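Local coordinates for LINE-1 retrotransposable element ORF1 protein (Homo sapiens, PDB 2W7A) that binds single-stranded nucleic acids, acting as a nucleic acid chaperone that binds its own transcript and is essential for LINE-1 retrotransposition, at residues A[5-10]-A[64-69]; A[31-36]-A[86-91]; A[42-47]-A[69-74]. All coordinates share one frame; numbering follows the deposited sequence. Where two conformers were deposited one is given.

Contact 1: A[5-10]-A[64-69]; sequences NLRLIG and HIIVRF
Leu6 and Val67, and beyond them Leu8 and Ile65, form the hydrogen-bonded pairs that join strand 5-9 to strand 64-69, whose directions lie 150° apart. Each pair exchanges two backbone bonds; Leu6 N reaches Val67 O at 2.9 Å and Leu8 N reaches Ile65 O at 2.8 Å. All four side chains stand on the tightly packed face, beneath helices 19-33 and 72-85, where branched aliphatic groups suit the close spacing. With CG of Leu6 set between its backbone N and carbonyl carbon (chi1 64°), CD1 rests 3.9 Å from Val67 CB and CD2 meets the ring atom CE1 of Phe69 at 3.6 Å.

The opposite face, carrying Asn5, Arg7, Ile66 and Arg68, is more polar and more open to solvent. Arg7 runs beside Ile66, bringing its CG 3.4 Å from Ile66 CD1, which also lies over one face of the guanidinium toward the rim. Arg7 NH1 donates to His64 ND1 over 3.2 Å, with the guanidinium and imidazole planes 72° apart, and Arg7 NE is salt-bridged to Asp100. Thus two polar partners fix the end of this long chain. Asn5 directs ND2 to Asp100 as well, while its OD1 lies 3.3 Å from Arg68 CB. Ile9 closes the row by laying CG1 over the centre of the His64 ring, 3.7 Å from its centroid, a CH-pi contact to which a flat ring is well suited. A sheet with one face under two helices and the other more polar and more exposed is the plan of the RNA recognition motif, whose two central strands these are.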
loop_
_atom_site.group_PDB
_atom_site.type_symbol
_atom_site.label_atom_id
_atom_site.label_comp_id
_atom_site.label_asym_id
_atom_site.label_seq_id
_atom_site.Cartn_x
_atom_site.Cartn_y
_atom_site.Cartn_z
ATOM N N ASN A 5 -6.325 -7.031 -5.127
ATOM C CA ASN A 5 -6.254 -5.860 -4.225
ATOM C C ASN A 5 -5.599 -6.201 -2.890
ATOM O O ASN A 5 -5.874 -7.261 -2.304
ATOM C CB ASN A 5 -7.644 -5.371 -3.808
ATOM C CG ASN A 5 -8.405 -4.643 -4.889
ATOM O OD1 ASN A 5 -7.894 -4.346 -5.943
ATOM N ND2 ASN A 5 -9.671 -4.391 -4.614
ATOM N N LEU A 6 -4.751 -5.304 -2.400
ATOM C CA LEU A 6 -4.464 -5.290 -0.989
ATOM C C LEU A 6 -4.798 -3.969 -0.371
ATOM O O LEU A 6 -5.021 -2.980 -1.088
ATOM C CB LEU A 6 -3.055 -5.686 -0.698
ATOM C CG LEU A 6 -1.902 -4.890 -1.150
ATOM C CD1 LEU A 6 -1.729 -3.576 -0.419
ATOM C CD2 LEU A 6 -0.578 -5.708 -0.949
ATOM N N ARG A 7 -4.877 -3.975 0.953
ATOM C CA ARG A 7 -5.104 -2.794 1.750
ATOM C C ARG A 7 -3.802 -2.390 2.441
ATOM O O ARG A 7 -3.152 -3.199 3.091
ATOM C CB ARG A 7 -6.181 -3.038 2.831
ATOM C CG ARG A 7 -7.578 -3.127 2.282
ATOM C CD ARG A 7 -8.632 -3.561 3.334
ATOM N NE ARG A 7 -9.941 -3.655 2.682
ATOM C CZ ARG A 7 -10.826 -2.664 2.560
ATOM N NH1 ARG A 7 -10.633 -1.478 3.111
ATOM N NH2 ARG A 7 -11.968 -2.881 1.924
ATOM N N LEU A 8 -3.487 -1.118 2.341
ATOM C CA LEU A 8 -2.373 -0.474 3.017
ATOM C C LEU A 8 -2.982 0.366 4.129
ATOM O O LEU A 8 -3.769 1.300 3.872
ATOM C CB LEU A 8 -1.606 0.354 2.003
ATOM C CG LEU A 8 -0.611 1.364 2.438
ATOM C CD1 LEU A 8 0.453 0.754 3.353
ATOM C CD2 LEU A 8 -0.002 1.973 1.124
ATOM N N ILE A 9 -2.633 0.023 5.354
ATOM C CA ILE A 9 -3.285 0.552 6.565
ATOM C C ILE A 9 -2.312 1.400 7.365
ATOM O O ILE A 9 -1.139 1.016 7.509
ATOM C CB ILE A 9 -3.789 -0.623 7.437
ATOM C CG1 ILE A 9 -4.810 -1.444 6.655
ATOM C CG2 ILE A 9 -4.286 -0.134 8.771
ATOM C CD1 ILE A 9 -5.316 -2.679 7.388
ATOM N N GLY A 10 -2.771 2.550 7.868
ATOM C CA GLY A 10 -1.939 3.404 8.715
ATOM C C GLY A 10 -1.135 4.524 8.096
ATOM O O GLY A 10 -0.353 5.135 8.790
ATOM N N HIS A 64 -7.920 3.483 4.651
ATOM C CA HIS A 64 -7.074 2.524 3.983
ATOM C C HIS A 64 -6.818 2.962 2.557
ATOM O O HIS A 64 -7.609 3.698 1.975
ATOM C CB HIS A 64 -7.744 1.149 3.952
ATOM C CG HIS A 64 -7.993 0.537 5.293
ATOM N ND1 HIS A 64 -8.606 -0.690 5.454
ATOM C CD2 HIS A 64 -7.659 0.951 6.528
ATOM C CE1 HIS A 64 -8.656 -0.984 6.741
ATOM N NE2 HIS A 64 -8.095 -0.003 7.418
ATOM N N ILE A 65 -5.693 2.523 2.007
ATOM C CA ILE A 65 -5.379 2.713 0.625
ATOM C C ILE A 65 -5.495 1.346 -0.053
ATOM O O ILE A 65 -4.855 0.353 0.391
ATOM C CB ILE A 65 -3.937 3.273 0.458
ATOM C CG1 ILE A 65 -3.792 4.679 1.036
ATOM C CG2 ILE A 65 -3.455 3.222 -1.006
ATOM C CD1 ILE A 65 -2.355 5.142 1.253
ATOM N N ILE A 66 -6.305 1.267 -1.112
ATOM C CA ILE A 66 -6.425 0.031 -1.872
ATOM C C ILE A 66 -5.453 0.090 -3.023
ATOM O O ILE A 66 -5.444 1.048 -3.791
ATOM C CB ILE A 66 -7.862 -0.161 -2.413
ATOM C CG1 ILE A 66 -8.870 -0.044 -1.272
ATOM C CG2 ILE A 66 -7.959 -1.466 -3.169
ATOM C CD1 ILE A 66 -8.540 -0.924 -0.095
ATOM N N VAL A 67 -4.612 -0.949 -3.101
ATOM C CA VAL A 67 -3.607 -1.092 -4.126
ATOM C C VAL A 67 -4.000 -2.306 -4.989
ATOM O O VAL A 67 -4.119 -3.435 -4.495
ATOM C CB VAL A 67 -2.225 -1.248 -3.496
ATOM C CG1 VAL A 67 -1.136 -1.371 -4.606
ATOM C CG2 VAL A 67 -1.946 -0.142 -2.490
ATOM N N ARG A 68 -4.252 -2.064 -6.281
ATOM C CA ARG A 68 -4.671 -3.165 -7.180
ATOM C C ARG A 68 -3.465 -3.516 -8.053
ATOM O O ARG A 68 -2.909 -2.686 -8.730
ATOM C CB ARG A 68 -5.852 -2.746 -8.047
ATOM C CG ARG A 68 -6.360 -3.870 -8.962
ATOM C CD ARG A 68 -7.695 -3.493 -9.606
ATOM N NE ARG A 68 -8.282 -4.587 -10.360
ATOM C CZ ARG A 68 -9.282 -4.450 -11.231
ATOM N NH1 ARG A 68 -9.826 -3.256 -11.460
ATOM N NH2 ARG A 68 -9.741 -5.518 -11.877
ATOM N N PHE A 69 -3.043 -4.772 -7.958
ATOM C CA PHE A 69 -1.908 -5.280 -8.679
ATOM C C PHE A 69 -2.365 -5.864 -10.002
ATOM O O PHE A 69 -3.491 -6.365 -10.106
ATOM C CB PHE A 69 -1.220 -6.365 -7.860
ATOM C CG PHE A 69 -0.449 -5.848 -6.706
ATOM C CD1 PHE A 69 -1.070 -5.471 -5.547
ATOM C CD2 PHE A 69 0.911 -5.755 -6.759
ATOM C CE1 PHE A 69 -0.349 -5.001 -4.470
ATOM C CE2 PHE A 69 1.634 -5.282 -5.674
ATOM C CZ PHE A 69 0.979 -4.879 -4.556
#

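Contact 2: A[31-36]-A[86-91]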
loop_
_atom_site.group_PDB
_atom_site.type_symbol
_atom_site.label_atom_id
_atom_site.label_comp_id
_atom_site.label_asym_id
_atom_site.label_seq_id
_atom_site.Cartn_x
_atom_site.Cartn_y
_atom_site.Cartn_z
ATOM N N GLN A 31 10.806 0.021 -1.653
ATOM C CA GLN A 31 12.236 0.264 -1.478
ATOM C C GLN A 31 12.683 0.201 -0.027
ATOM O O GLN A 31 13.817 -0.225 0.243
ATOM C CB GLN A 31 12.605 1.602 -2.103
ATOM C CG GLN A 31 12.419 1.605 -3.615
ATOM C CD GLN A 31 12.831 2.932 -4.309
ATOM O OE1 GLN A 31 12.827 2.954 -5.560
ATOM N NE2 GLN A 31 13.172 3.949 -3.585
ATOM N N GLU A 32 11.801 0.584 0.898
ATOM C CA GLU A 32 12.141 0.568 2.321
ATOM C C GLU A 32 12.131 -0.823 2.931
ATOM O O GLU A 32 12.838 -1.040 3.934
ATOM C CB GLU A 32 11.234 1.533 3.089
ATOM C CG GLU A 32 11.578 1.785 4.541
ATOM C CD GLU A 32 10.840 2.995 5.159
ATOM O OE1 GLU A 32 10.337 3.897 4.383
ATOM O OE2 GLU A 32 10.788 3.046 6.433
ATOM N N ASN A 33 11.348 -1.740 2.353
ATOM C CA ASN A 33 11.075 -3.020 2.975
ATOM C C ASN A 33 11.389 -4.276 2.201
ATOM O O ASN A 33 11.687 -5.307 2.819
ATOM C CB ASN A 33 9.586 -3.109 3.340
ATOM C CG ASN A 33 9.188 -2.027 4.348
ATOM O OD1 ASN A 33 9.424 -2.175 5.564
ATOM N ND2 ASN A 33 8.601 -0.934 3.853
ATOM N N PHE A 34 11.363 -4.203 0.875
ATOM C CA PHE A 34 11.376 -5.419 0.034
ATOM C C PHE A 34 12.443 -5.286 -1.064
ATOM O O PHE A 34 12.128 -5.020 -2.239
ATOM C CB PHE A 34 10.022 -5.613 -0.596
ATOM C CG PHE A 34 8.889 -5.657 0.402
ATOM C CD1 PHE A 34 8.957 -6.499 1.511
ATOM C CD2 PHE A 34 7.790 -4.816 0.274
ATOM C CE1 PHE A 34 7.952 -6.485 2.467
ATOM C CE2 PHE A 34 6.757 -4.848 1.249
ATOM C CZ PHE A 34 6.851 -5.654 2.320
ATOM N N PRO A 35 13.718 -5.398 -0.675
ATOM C CA PRO A 35 14.800 -5.104 -1.624
ATOM C C PRO A 35 14.832 -5.966 -2.881
ATOM O O PRO A 35 15.311 -5.503 -3.917
ATOM C CB PRO A 35 16.079 -5.256 -0.749
ATOM C CG PRO A 35 15.650 -6.243 0.381
ATOM C CD PRO A 35 14.224 -5.772 0.659
ATOM N N ASN A 36 14.425 -7.225 -2.790
ATOM C CA ASN A 36 14.452 -8.031 -4.005
ATOM C C ASN A 36 13.357 -7.595 -4.960
ATOM O O ASN A 36 13.570 -7.518 -6.147
ATOM C CB ASN A 36 14.444 -9.502 -3.652
ATOM C CG ASN A 36 15.815 -9.926 -3.018
ATOM O OD1 ASN A 36 16.879 -9.441 -3.408
ATOM N ND2 ASN A 36 15.761 -10.802 -2.109
ATOM N N GLY A 86 7.290 -8.996 9.358
ATOM C CA GLY A 86 6.732 -8.515 10.608
ATOM C C GLY A 86 6.463 -7.020 10.537
ATOM O O GLY A 86 5.434 -6.567 10.003
ATOM N N ARG A 87 7.355 -6.230 11.058
ATOM C CA ARG A 87 7.253 -4.797 11.036
ATOM C C ARG A 87 7.652 -4.251 9.650
ATOM O O ARG A 87 8.756 -4.503 9.156
ATOM C CB ARG A 87 8.165 -4.238 12.106
ATOM C CG ARG A 87 8.143 -2.721 12.229
ATOM C CD ARG A 87 9.024 -2.258 13.449
ATOM N NE ARG A 87 9.131 -0.796 13.629
ATOM C CZ ARG A 87 8.342 -0.031 14.373
ATOM N NH1 ARG A 87 7.269 -0.493 15.003
ATOM N NH2 ARG A 87 8.599 1.240 14.435
ATOM N N VAL A 88 6.701 -3.540 9.044
ATOM C CA VAL A 88 6.860 -2.923 7.730
ATOM C C VAL A 88 6.714 -1.435 7.920
ATOM O O VAL A 88 5.825 -1.025 8.661
ATOM C CB VAL A 88 5.760 -3.430 6.781
ATOM C CG1 VAL A 88 5.875 -2.773 5.396
ATOM C CG2 VAL A 88 5.822 -5.008 6.612
ATOM N N THR A 89 7.625 -0.646 7.358
ATOM C CA THR A 89 7.662 0.785 7.664
ATOM C C THR A 89 7.588 1.696 6.456
ATOM O O THR A 89 7.935 1.320 5.339
ATOM C CB THR A 89 8.852 1.152 8.535
ATOM O OG1 THR A 89 10.021 0.830 7.824
ATOM C CG2 THR A 89 8.892 0.401 9.863
ATOM N N LEU A 90 7.124 2.916 6.696
ATOM C CA LEU A 90 7.077 3.969 5.710
ATOM C C LEU A 90 7.661 5.158 6.443
ATOM O O LEU A 90 7.090 5.592 7.450
ATOM C CB LEU A 90 5.667 4.241 5.231
ATOM C CG LEU A 90 5.578 5.508 4.352
ATOM C CD1 LEU A 90 6.397 5.439 3.057
ATOM C CD2 LEU A 90 4.072 5.814 4.082
ATOM N N LYS A 91 8.812 5.653 5.980
ATOM C CA LYS A 91 9.608 6.667 6.698
ATOM C C LYS A 91 9.808 6.321 8.185
ATOM O O LYS A 91 9.723 7.180 9.084
ATOM C CB LYS A 91 9.013 8.070 6.539
ATOM C CG LYS A 91 8.635 8.473 5.103
ATOM C CD LYS A 91 9.759 8.323 4.110
ATOM C CE LYS A 91 9.243 8.315 2.656
ATOM N NZ LYS A 91 10.317 8.048 1.654
HETATM O O HOH W 1 10.809 5.579 2.338
HETATM O O HOH W 2 11.539 -1.424 7.213
#
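The last turn of helix 19-33 comes up beside strand 88-90 with the CA atoms of Asn33 and Val88 6.4 Å apart, a gap bridged here by polar side chains. Asn33 does so with both ends of its amide, which grips the main chain of Thr89 much as a neighbouring strand would: OD1 accepts from Thr89 N at 3.0 Å, and ND2 donates to Thr89 O at 2.8 Å. The second bond is nearly straight (170°), lying in the amide plane and on a lone pair of the carbonyl. Asparagine suits the place because one short, flat group carries both a donor and an acceptor; ND2 also bonds Ile29 O, within the same helix. Val88 CG1 packs 3.6 Å from Asn33 CG and also comes to 4.3 Å from CZ of the Phe34 ring.

Glu32, one residue earlier, is fully extended with CG anti to the backbone N (chi1 -172°), long enough to reach the turn after the strand. The syn lone pair of its OE1 takes Lys91 N at 2.8 Å. Thr89 OG1 donates to Glu32 OE2 over 2.7 Å, arriving from 40° above the carboxylate plane, and Gly92 N bonds OE2 too. One water joins Glu32 OE1 to Lys91 NZ, whose salt bridge is with Asp28; a second water donates to both Asn33 OD1 and Thr89 OG1. Since the carboxylate receives backbone N-H groups, a hydroxyl and a water, with an ammonium nearby, its anionic form is probably stabilised and its pKa lowered.

Contact 3: A[42-47]-A[69-74]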
loop_
_atom_site.group_PDB
_atom_site.type_symbol
_atom_site.label_atom_id
_atom_site.label_comp_id
_atom_site.label_asym_id
_atom_site.label_seq_id
_atom_site.Cartn_x
_atom_site.Cartn_y
_atom_site.Cartn_z
ATOM N N ASN A 42 9.458 -5.180 -11.028
ATOM C CA ASN A 42 8.354 -5.734 -11.802
ATOM C C ASN A 42 7.073 -5.806 -10.986
ATOM O O ASN A 42 6.268 -6.697 -11.177
ATOM C CB ASN A 42 8.685 -7.117 -12.361
ATOM C CG ASN A 42 7.701 -7.558 -13.453
ATOM O OD1 ASN A 42 7.266 -6.756 -14.318
ATOM N ND2 ASN A 42 7.343 -8.838 -13.417
ATOM N N VAL A 43 6.910 -4.877 -10.062
ATOM C CA VAL A 43 5.650 -4.745 -9.372
ATOM C C VAL A 43 4.882 -3.764 -10.279
ATOM O O VAL A 43 5.306 -2.633 -10.517
ATOM C CB VAL A 43 5.819 -4.166 -7.944
ATOM C CG1 VAL A 43 4.546 -4.264 -7.146
ATOM C CG2 VAL A 43 7.029 -4.761 -7.124
ATOM N N GLN A 44 3.771 -4.230 -10.830
ATOM C CA GLN A 44 3.020 -3.504 -11.817
ATOM C C GLN A 44 1.765 -3.088 -11.092
ATOM O O GLN A 44 0.727 -3.664 -11.254
ATOM C CB GLN A 44 2.731 -4.443 -13.017
ATOM C CG GLN A 44 3.956 -5.343 -13.412
ATOM C CD GLN A 44 3.643 -6.399 -14.476
ATOM O OE1 GLN A 44 3.371 -6.055 -15.622
ATOM N NE2 GLN A 44 3.708 -7.680 -14.106
ATOM N N ILE A 45 1.898 -2.107 -10.217
ATOM C CA ILE A 45 0.749 -1.634 -9.471
ATOM C C ILE A 45 -0.040 -0.876 -10.527
ATOM O O ILE A 45 0.519 -0.068 -11.293
ATOM C CB ILE A 45 1.219 -0.862 -8.239
ATOM C CG1 ILE A 45 1.666 -1.888 -7.182
ATOM C CG2 ILE A 45 0.090 0.038 -7.675
ATOM C CD1 ILE A 45 2.570 -1.350 -6.073
ATOM N N GLN A 46 -1.301 -1.268 -10.688
ATOM C CA GLN A 46 -2.251 -0.600 -11.596
ATOM C C GLN A 46 -3.036 0.624 -11.100
ATOM O O GLN A 46 -3.224 1.588 -11.825
ATOM C CB GLN A 46 -3.342 -1.566 -11.947
ATOM C CG GLN A 46 -2.886 -2.656 -12.876
ATOM C CD GLN A 46 -4.025 -3.527 -13.328
ATOM O OE1 GLN A 46 -5.079 -3.570 -12.693
ATOM N NE2 GLN A 46 -3.823 -4.229 -14.437
ATOM N N GLU A 47 -3.649 0.521 -9.934
ATOM C CA GLU A 47 -4.376 1.656 -9.378
ATOM C C GLU A 47 -4.107 1.721 -7.898
ATOM O O GLU A 47 -3.950 0.699 -7.285
ATOM C CB GLU A 47 -5.875 1.491 -9.580
ATOM C CG GLU A 47 -6.636 2.804 -9.455
ATOM C CD GLU A 47 -8.047 2.682 -9.928
ATOM O OE1 GLU A 47 -8.552 1.537 -9.986
ATOM O OE2 GLU A 47 -8.643 3.732 -10.241
ATOM N N PHE A 69 -3.043 -4.772 -7.958
ATOM C CA PHE A 69 -1.908 -5.280 -8.679
ATOM C C PHE A 69 -2.365 -5.864 -10.002
ATOM O O PHE A 69 -3.491 -6.365 -10.106
ATOM C CB PHE A 69 -1.220 -6.365 -7.860
ATOM C CG PHE A 69 -0.449 -5.848 -6.706
ATOM C CD1 PHE A 69 -1.070 -5.471 -5.547
ATOM C CD2 PHE A 69 0.911 -5.755 -6.759
ATOM C CE1 PHE A 69 -0.349 -5.001 -4.470
ATOM C CE2 PHE A 69 1.634 -5.282 -5.674
ATOM C CZ PHE A 69 0.979 -4.879 -4.556
ATOM N N THR A 70 -1.501 -5.780 -11.005
ATOM C CA THR A 70 -1.784 -6.418 -12.297
ATOM C C THR A 70 -1.831 -7.940 -12.135
ATOM O O THR A 70 -2.670 -8.619 -12.767
ATOM C CB THR A 70 -0.713 -6.006 -13.321
ATOM O OG1 THR A 70 -0.704 -4.559 -13.424
ATOM C CG2 THR A 70 -0.936 -6.649 -14.678
ATOM N N LYS A 71 -0.932 -8.458 -11.295
ATOM C CA LYS A 71 -0.808 -9.917 -11.088
ATOM C C LYS A 71 -1.195 -10.306 -9.679
ATOM O O LYS A 71 -0.638 -9.766 -8.722
ATOM C CB LYS A 71 0.622 -10.391 -11.377
ATOM C CG LYS A 71 0.979 -10.286 -12.891
ATOM C CD LYS A 71 2.325 -10.895 -13.207
ATOM C CE LYS A 71 2.330 -12.412 -13.030
ATOM N NZ LYS A 71 1.344 -13.086 -13.918
ATOM N N VAL A 72 -2.148 -11.232 -9.565
ATOM C CA VAL A 72 -2.536 -11.744 -8.257
ATOM C C VAL A 72 -1.354 -12.390 -7.559
ATOM O O VAL A 72 -1.182 -12.259 -6.343
ATOM C CB VAL A 72 -3.732 -12.737 -8.397
ATOM C CG1 VAL A 72 -4.107 -13.382 -7.079
ATOM C CG2 VAL A 72 -4.916 -11.996 -9.002
ATOM N N GLU A 73 -0.520 -13.081 -8.310
ATOM C CA GLU A 73 0.660 -13.675 -7.693
ATOM C C GLU A 73 1.546 -12.644 -7.007
ATOM O O GLU A 73 2.145 -12.944 -5.940
ATOM C CB GLU A 73 1.456 -14.445 -8.754
ATOM C CG GLU A 73 2.595 -15.327 -8.155
ATOM C CD GLU A 73 3.343 -16.118 -9.185
ATOM O OE1 GLU A 73 2.820 -16.294 -10.312
ATOM O OE2 GLU A 73 4.460 -16.584 -8.857
HETATM N N MSE A 74 1.628 -11.428 -7.565
HETATM C CA MSE A 74 2.474 -10.424 -6.995
HETATM C C MSE A 74 1.821 -9.818 -5.766
HETATM O O MSE A 74 2.504 -9.574 -4.727
HETATM C CB MSE A 74 2.776 -9.349 -8.019
HETATM C CG MSE A 74 3.537 -8.210 -7.463
HETATM SE SE MSE A 74 5.328 -8.658 -6.698
HETATM C CE MSE A 74 6.145 -9.120 -8.337
#
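Phe69 is met by Ile45 and Val43 at the same ring atom, CE2, where the second and third strands of an RNA recognition motif meet at the edge of the sheet, just ahead of helix 72-85. Ile45 and Phe69 are a non-hydrogen-bonded antiparallel pair, and their side chains run alongside each other, pointing the same way. Ile45 CG1 comes over one face of the ring, offset toward its rim and 4.1 Å from the centroid, making a CH-pi contact 25° off the normal. Val43 approaches differently: in the conformer described, one of two, its CG1 lies at the ring edge, 3.4 Å from Phe69 CE2. A broad, flat phenylalanine can thus offer a face to one aliphatic residue and an edge to another.

Beyond Val43, Met74, deposited as selenomethionine, reaches back from the first turn of the helix. It is bent at both outer torsions, so that CG packs 4.1 Å from Val43 CG1 and CE lies 3.7 Å from Asn42 O; the flexible, unbranched chain of methionine can follow such a curved course. From the helix 19-33 side, Leu26 touches Ile45 and Ile30 touches Val43, carrying this apolar patch into the interior.

The outer side is polar. Gln46, which together with Glu47 faces Arg68 in a classic beta bulge, crosses Thr70 at about a right angle, its CD 3.8 Å from Thr70 CA. Threonine suits the exit from the strand because its hydroxyl can double a backbone bond. Thr70 has OG1 beside its own N and anti to the carbonyl carbon (chi1 -57°), which brings the hydroxyl to the same acceptor as the backbone N-H. Gln44 O therefore receives Thr70 N at 3.1 Å, nearly in line with its C=O, and Thr70 OG1 at 2.7 Å, tilted 31° from the carbonyl plane.

How the contacts relate
All three contacts belong to one antiparallel sheet with helices on one face. Contact 1 joins the neighbouring inner strands 5-9 and 64-69; contact 3 lies at the edge strand 45-51, and contact 2 at the opposite edge strand, 88-90. Contacts 1 and 3 share Phe69, and their centres are about 12 Å apart, with bonds between Arg68 and residues 46-47 linking them. Contact 2 touches neither, its centre about 15 Å from that of contact 1 and about 17 Å from that of contact 3. Along the chain contact 1 crosses both others, whereas contact 3 is nested inside the loop closed by contact 2. This interleaving ties early and late parts of the chain into one compact RNA-recognition domain.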